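Local atomic coordinates of RING finger protein unkempt homolog (Mus musculus, PDB entry 5ELH), a protein that binds RNA sequence-specifically through clustered CCCH zinc fingers and represses translation, helping to set the early shape of cortical neurons in the embryo. Residues R41-I46 and E73-P78; G51-S56 and Y91-Y96. All blocks are in the same frame, centred on the assembly; numbering follows the deposited sequence.

In the fold
Both contacts lie in the clustered CCCH zinc fingers of Unkempt, partly buried, with centres 10 Å apart. Contact 1 sets 41-46 against the zinc-binding loop 73-78; contact 2 sets 51-56 against 91-96, so the four segments alternate along the chain. Two probable hydrogen bonds tie them together: Arg43 O to Tyr55 OH at 2.6 Å, and Ile46 O to Asn54 N at 2.8 Å. Cys77 O also packs on Tyr55 CB. Zinc is a direct member of contact 1 through Cys77, whereas in contact 2 the nearest side-chain atom of Tyr55 is about 8 Å from the same zinc ion.

Contact 1. Residues R41-I46 and E73-P78; sequences RRRRSI and EGDECP. With ZN (zinc ion), chain E.
Arg43 reaches the zinc-binding loop through NH1, which donates to Cys77 O at 2.8 Å. The acceptor lies within 7° of the guanidinium plane, and the donor sits in the carbonyl plane, on a lone pair, with a moderately straight N-H...O. Cys77 itself turns SG, anti to its backbone N (chi1 -176°), onto the zinc at 2.3 Å; Cys61, Cys71 and His81 complete this CCCH site. Closer to the surface, Arg41 NH2 makes a salt bridge with the syn lone pair of Asp75 OD1 at 2.8 Å. The two flat groups are nearly coplanar, 13° apart. The aliphatic part of Arg43 runs alongside Asp75, with CG 3.4 Å from OD1. In the second shell, Glu88 forms a salt bridge with Arg43 NE and Phe79 O accepts from NH2, fixing the guanidinium's rotation. With an alanine in place of Arg43, Cys77 O and Phe79 O would probably lose a donor and Glu88 its salt bridge, and the zinc loop would be tied less firmly to 41-46. The contact joins two loops between helices 3-10 and 87-90, with Glu88 connecting it to the latter helix.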
# COMPACT_ATOMS: atom_id res chain seq x y z
N ARG A 41 -5.42 -15.71 4.36
CA ARG A 41 -4.58 -14.92 3.49
C ARG A 41 -5.09 -15.02 2.06
O ARG A 41 -5.39 -16.11 1.59
CB ARG A 41 -3.13 -15.41 3.57
CG ARG A 41 -2.19 -14.80 2.53
CD ARG A 41 -0.76 -15.34 2.68
NE ARG A 41 0.10 -14.90 1.59
CZ ARG A 41 0.29 -15.57 0.45
NH1 ARG A 41 -0.30 -16.73 0.23
NH2 ARG A 41 1.09 -15.06 -0.48
N ARG A 42 -5.22 -13.89 1.38
CA ARG A 42 -5.45 -13.90 -0.06
C ARG A 42 -4.23 -13.37 -0.82
O ARG A 42 -3.52 -12.48 -0.34
CB ARG A 42 -6.71 -13.12 -0.44
CG ARG A 42 -6.70 -11.67 -0.05
CD ARG A 42 -7.86 -10.93 -0.70
NE ARG A 42 -7.59 -10.58 -2.09
CZ ARG A 42 -7.14 -9.39 -2.50
NH1 ARG A 42 -6.88 -8.42 -1.64
NH2 ARG A 42 -6.95 -9.18 -3.80
N ARG A 43 -3.98 -13.96 -1.98
CA ARG A 43 -3.03 -13.41 -2.94
C ARG A 43 -3.70 -12.30 -3.74
O ARG A 43 -4.83 -12.46 -4.20
CB ARG A 43 -2.60 -14.49 -3.94
CG ARG A 43 -1.96 -15.71 -3.33
CD ARG A 43 -1.82 -16.79 -4.38
NE ARG A 43 -3.12 -17.34 -4.77
CZ ARG A 43 -3.33 -18.06 -5.88
NH1 ARG A 43 -2.33 -18.32 -6.72
NH2 ARG A 43 -4.54 -18.52 -6.14
N ARG A 44 -3.00 -11.19 -3.91
CA ARG A 44 -3.45 -10.11 -4.78
C ARG A 44 -3.62 -10.66 -6.19
O ARG A 44 -2.74 -11.36 -6.68
CB ARG A 44 -2.40 -9.00 -4.79
CG ARG A 44 -2.81 -7.78 -5.57
CD ARG A 44 -1.68 -6.75 -5.67
NE ARG A 44 -2.12 -5.57 -6.42
CZ ARG A 44 -1.35 -4.54 -6.74
NH1 ARG A 44 -0.07 -4.52 -6.39
NH2 ARG A 44 -1.86 -3.52 -7.43
N SER A 45 -4.77 -10.39 -6.82
CA SER A 45 -4.94 -10.76 -8.23
C SER A 45 -4.22 -9.72 -9.08
O SER A 45 -4.12 -8.56 -8.68
CB SER A 45 -6.42 -10.90 -8.63
OG SER A 45 -7.09 -9.64 -8.71
N ILE A 46 -3.73 -10.14 -10.25
CA ILE A 46 -2.83 -9.35 -11.07
C ILE A 46 -3.13 -9.62 -12.53
O ILE A 46 -3.21 -10.78 -12.94
CB ILE A 46 -1.35 -9.79 -10.88
CG1 ILE A 46 -0.94 -9.86 -9.40
CG2 ILE A 46 -0.40 -8.87 -11.65
CD1 ILE A 46 -0.80 -8.54 -8.72
N GLU A 73 1.86 -24.79 -5.16
CA GLU A 73 2.35 -23.82 -6.15
C GLU A 73 2.41 -22.39 -5.62
O GLU A 73 2.98 -21.50 -6.27
CB GLU A 73 1.53 -23.87 -7.44
CG GLU A 73 2.14 -24.71 -8.56
CD GLU A 73 1.90 -26.20 -8.39
OE1 GLU A 73 0.87 -26.59 -7.80
OE2 GLU A 73 2.74 -26.99 -8.87
N GLY A 74 1.84 -22.16 -4.44
CA GLY A 74 1.88 -20.85 -3.81
C GLY A 74 1.35 -19.74 -4.70
O GLY A 74 0.34 -19.91 -5.38
N ASP A 75 2.05 -18.61 -4.71
CA ASP A 75 1.63 -17.44 -5.46
C ASP A 75 1.58 -17.70 -6.97
O ASP A 75 0.96 -16.93 -7.70
CB ASP A 75 2.55 -16.25 -5.17
CG ASP A 75 2.33 -15.65 -3.79
OD1 ASP A 75 1.42 -16.11 -3.07
OD2 ASP A 75 3.07 -14.71 -3.41
N GLU A 76 2.25 -18.76 -7.44
CA GLU A 76 2.32 -19.03 -8.87
C GLU A 76 1.24 -19.98 -9.37
O GLU A 76 1.20 -20.31 -10.56
CB GLU A 76 3.71 -19.56 -9.24
CG GLU A 76 4.82 -18.56 -8.97
CD GLU A 76 4.53 -17.19 -9.57
OE1 GLU A 76 4.20 -17.13 -10.78
OE2 GLU A 76 4.61 -16.18 -8.83
N CYS A 77 0.37 -20.43 -8.48
CA CYS A 77 -0.74 -21.28 -8.87
C CYS A 77 -1.72 -20.48 -9.72
O CYS A 77 -2.15 -19.41 -9.29
CB CYS A 77 -1.47 -21.82 -7.65
SG CYS A 77 -2.79 -22.97 -8.07
N PRO A 78 -2.06 -20.98 -10.92
CA PRO A 78 -2.95 -20.23 -11.81
C PRO A 78 -4.43 -20.41 -11.49
O PRO A 78 -5.28 -19.88 -12.23
CB PRO A 78 -2.66 -20.82 -13.18
CG PRO A 78 -2.26 -22.23 -12.90
CD PRO A 78 -1.56 -22.22 -11.56
ZN ZN E . -3.39 -23.64 -5.93
O HOH W 1 0.90 -18.32 -1.98
O HOH W 2 4.08 -13.81 -0.97

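Contact 2. Residues G51-S56 and Y91-Y96; sequences GTFNYS and YHLRYY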
# COMPACT_ATOMS: atom_id res chain seq x y z
N GLY A 51 -2.30 -9.78 -20.76
CA GLY A 51 -3.74 -9.72 -20.64
C GLY A 51 -4.37 -10.84 -19.82
O GLY A 51 -5.58 -10.82 -19.57
N THR A 52 -3.57 -11.82 -19.40
CA THR A 52 -4.08 -12.93 -18.60
C THR A 52 -3.89 -12.61 -17.12
O THR A 52 -3.00 -11.85 -16.76
CB THR A 52 -3.36 -14.26 -18.93
OG1 THR A 52 -1.98 -14.17 -18.56
CG2 THR A 52 -3.47 -14.58 -20.43
N PHE A 53 -4.75 -13.16 -16.27
CA PHE A 53 -4.63 -12.98 -14.82
C PHE A 53 -3.61 -13.96 -14.25
O PHE A 53 -3.42 -15.04 -14.80
CB PHE A 53 -5.95 -13.27 -14.12
CG PHE A 53 -6.97 -12.18 -14.25
CD1 PHE A 53 -6.64 -10.87 -13.94
CD2 PHE A 53 -8.25 -12.47 -14.67
CE1 PHE A 53 -7.58 -9.87 -14.04
CE2 PHE A 53 -9.19 -11.47 -14.78
CZ PHE A 53 -8.86 -10.17 -14.47
N ASN A 54 -2.99 -13.60 -13.13
CA ASN A 54 -2.06 -14.52 -12.48
C ASN A 54 -2.79 -15.79 -12.04
O ASN A 54 -2.26 -16.89 -12.19
CB ASN A 54 -1.30 -13.86 -11.33
CG ASN A 54 -2.22 -13.29 -10.27
OD1 ASN A 54 -3.38 -12.97 -10.55
ND2 ASN A 54 -1.71 -13.16 -9.06
N TYR A 55 -4.01 -15.64 -11.54
CA TYR A 55 -4.86 -16.78 -11.28
C TYR A 55 -6.32 -16.50 -11.63
O TYR A 55 -6.77 -15.35 -11.58
CB TYR A 55 -4.74 -17.24 -9.82
CG TYR A 55 -5.21 -16.25 -8.76
CD1 TYR A 55 -6.53 -16.21 -8.36
CD2 TYR A 55 -4.31 -15.40 -8.13
CE1 TYR A 55 -6.95 -15.33 -7.38
CE2 TYR A 55 -4.72 -14.51 -7.15
CZ TYR A 55 -6.05 -14.48 -6.78
OH TYR A 55 -6.48 -13.60 -5.81
N SER A 56 -7.04 -17.56 -11.95
CA SER A 56 -8.42 -17.49 -12.41
C SER A 56 -9.37 -16.98 -11.34
O SER A 56 -9.22 -17.31 -10.16
CB SER A 56 -8.88 -18.88 -12.85
OG SER A 56 -10.28 -18.91 -13.05
N TYR A 91 -12.41 -10.36 -3.90
CA TYR A 91 -11.55 -9.18 -4.03
C TYR A 91 -10.69 -9.24 -5.29
O TYR A 91 -9.71 -8.51 -5.43
CB TYR A 91 -10.72 -8.98 -2.76
CG TYR A 91 -11.64 -8.72 -1.58
CD1 TYR A 91 -12.14 -9.77 -0.83
CD2 TYR A 91 -12.06 -7.44 -1.28
CE1 TYR A 91 -13.00 -9.55 0.22
CE2 TYR A 91 -12.92 -7.21 -0.24
CZ TYR A 91 -13.39 -8.27 0.51
OH TYR A 91 -14.25 -8.06 1.56
N HIS A 92 -11.10 -10.09 -6.21
CA HIS A 92 -10.44 -10.23 -7.50
C HIS A 92 -10.77 -9.03 -8.39
O HIS A 92 -11.87 -8.45 -8.31
CB HIS A 92 -10.91 -11.52 -8.18
CG HIS A 92 -9.96 -12.07 -9.20
ND1 HIS A 92 -9.75 -11.46 -10.43
CD2 HIS A 92 -9.20 -13.18 -9.19
CE1 HIS A 92 -8.87 -12.17 -11.12
NE2 HIS A 92 -8.53 -13.23 -10.40
N LEU A 93 -9.80 -8.65 -9.23
CA LEU A 93 -9.97 -7.58 -10.21
C LEU A 93 -11.21 -7.77 -11.09
O LEU A 93 -11.86 -6.81 -11.49
CB LEU A 93 -8.72 -7.46 -11.09
CG LEU A 93 -7.52 -6.79 -10.42
CD1 LEU A 93 -6.23 -7.11 -11.16
CD2 LEU A 93 -7.74 -5.29 -10.32
N ARG A 94 -11.55 -9.03 -11.34
CA ARG A 94 -12.68 -9.39 -12.18
C ARG A 94 -14.03 -9.07 -11.56
O ARG A 94 -14.98 -8.74 -12.26
CB ARG A 94 -12.61 -10.89 -12.48
CG ARG A 94 -13.84 -11.46 -13.19
CD ARG A 94 -14.05 -10.81 -14.54
NE ARG A 94 -15.19 -11.40 -15.24
CZ ARG A 94 -16.45 -10.99 -15.12
NH1 ARG A 94 -16.76 -9.98 -14.31
NH2 ARG A 94 -17.40 -11.61 -15.81
N TYR A 95 -14.11 -9.20 -10.24
CA TYR A 95 -15.41 -9.21 -9.55
C TYR A 95 -15.62 -8.15 -8.47
O TYR A 95 -16.77 -7.77 -8.21
CB TYR A 95 -15.66 -10.59 -8.96
CG TYR A 95 -15.98 -11.63 -9.99
CD1 TYR A 95 -17.05 -11.47 -10.86
CD2 TYR A 95 -15.22 -12.79 -10.10
CE1 TYR A 95 -17.36 -12.41 -11.79
CE2 TYR A 95 -15.52 -13.76 -11.05
CZ TYR A 95 -16.59 -13.55 -11.90
OH TYR A 95 -16.93 -14.49 -12.83
N TYR A 96 -14.56 -7.68 -7.82
CA TYR A 96 -14.72 -6.75 -6.70
C TYR A 96 -15.57 -5.53 -7.07
O TYR A 96 -15.28 -4.83 -8.04
CB TYR A 96 -13.35 -6.31 -6.19
CG TYR A 96 -13.39 -5.35 -5.03
CD1 TYR A 96 -13.88 -5.73 -3.79
CD2 TYR A 96 -12.91 -4.06 -5.16
CE1 TYR A 96 -13.91 -4.85 -2.72
CE2 TYR A 96 -12.93 -3.17 -4.11
CZ TYR A 96 -13.42 -3.57 -2.89
OH TYR A 96 -13.44 -2.68 -1.85
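His92 enters between Phe53 and Tyr55, and these aromatic side chains form a cluster. Toward Phe53 the imidazole presents its edge: CE1 stands 3.5 Å above the centre of the benzene ring, and the planes meet at 85°, so the pair is T-shaped. Similar distances from CE1 to all six ring carbons, the shortest 3.6 Å to Phe53 CD2, confirm the central placement. The Tyr55 pair is an offset edge-to-face contact, with ring centroids 5.2 Å apart and His92 CD2 coming 3.6 Å from Tyr55 CE1.

Both ring nitrogens of His92 are engaged. NE2 donates to Tyr55 O at 3.0 Å with an N-H...O angle of 170°; the oxygen lies close to the imidazole plane, although the donor is tilted from the carbonyl plane. On the other side of CE1, ND1 accepts from Arg94 N at 3.2 Å, consistent with a neutral ring that carries its proton on NE2. These two bonds oppose rotation of the imidazole and hold its edge against Phe53. The histidine CG is anti to the backbone N (chi1 -157°), sending the ring toward 51-56. Phe53 is also met by Leu93 CB, 4.0 Å from its CE1, and by the CB of Arg94, whose guanidinium pairs with Glu136.

This packing joins a loop that precedes helix 87-90 to the loop that follows it, probably linking the two C3H1 fingers predicted there. Tyr55 touches Glu88 of that helix, Leu93 rests on Leu8 of helix 3-10, and Glu136 brings in helix 134-142.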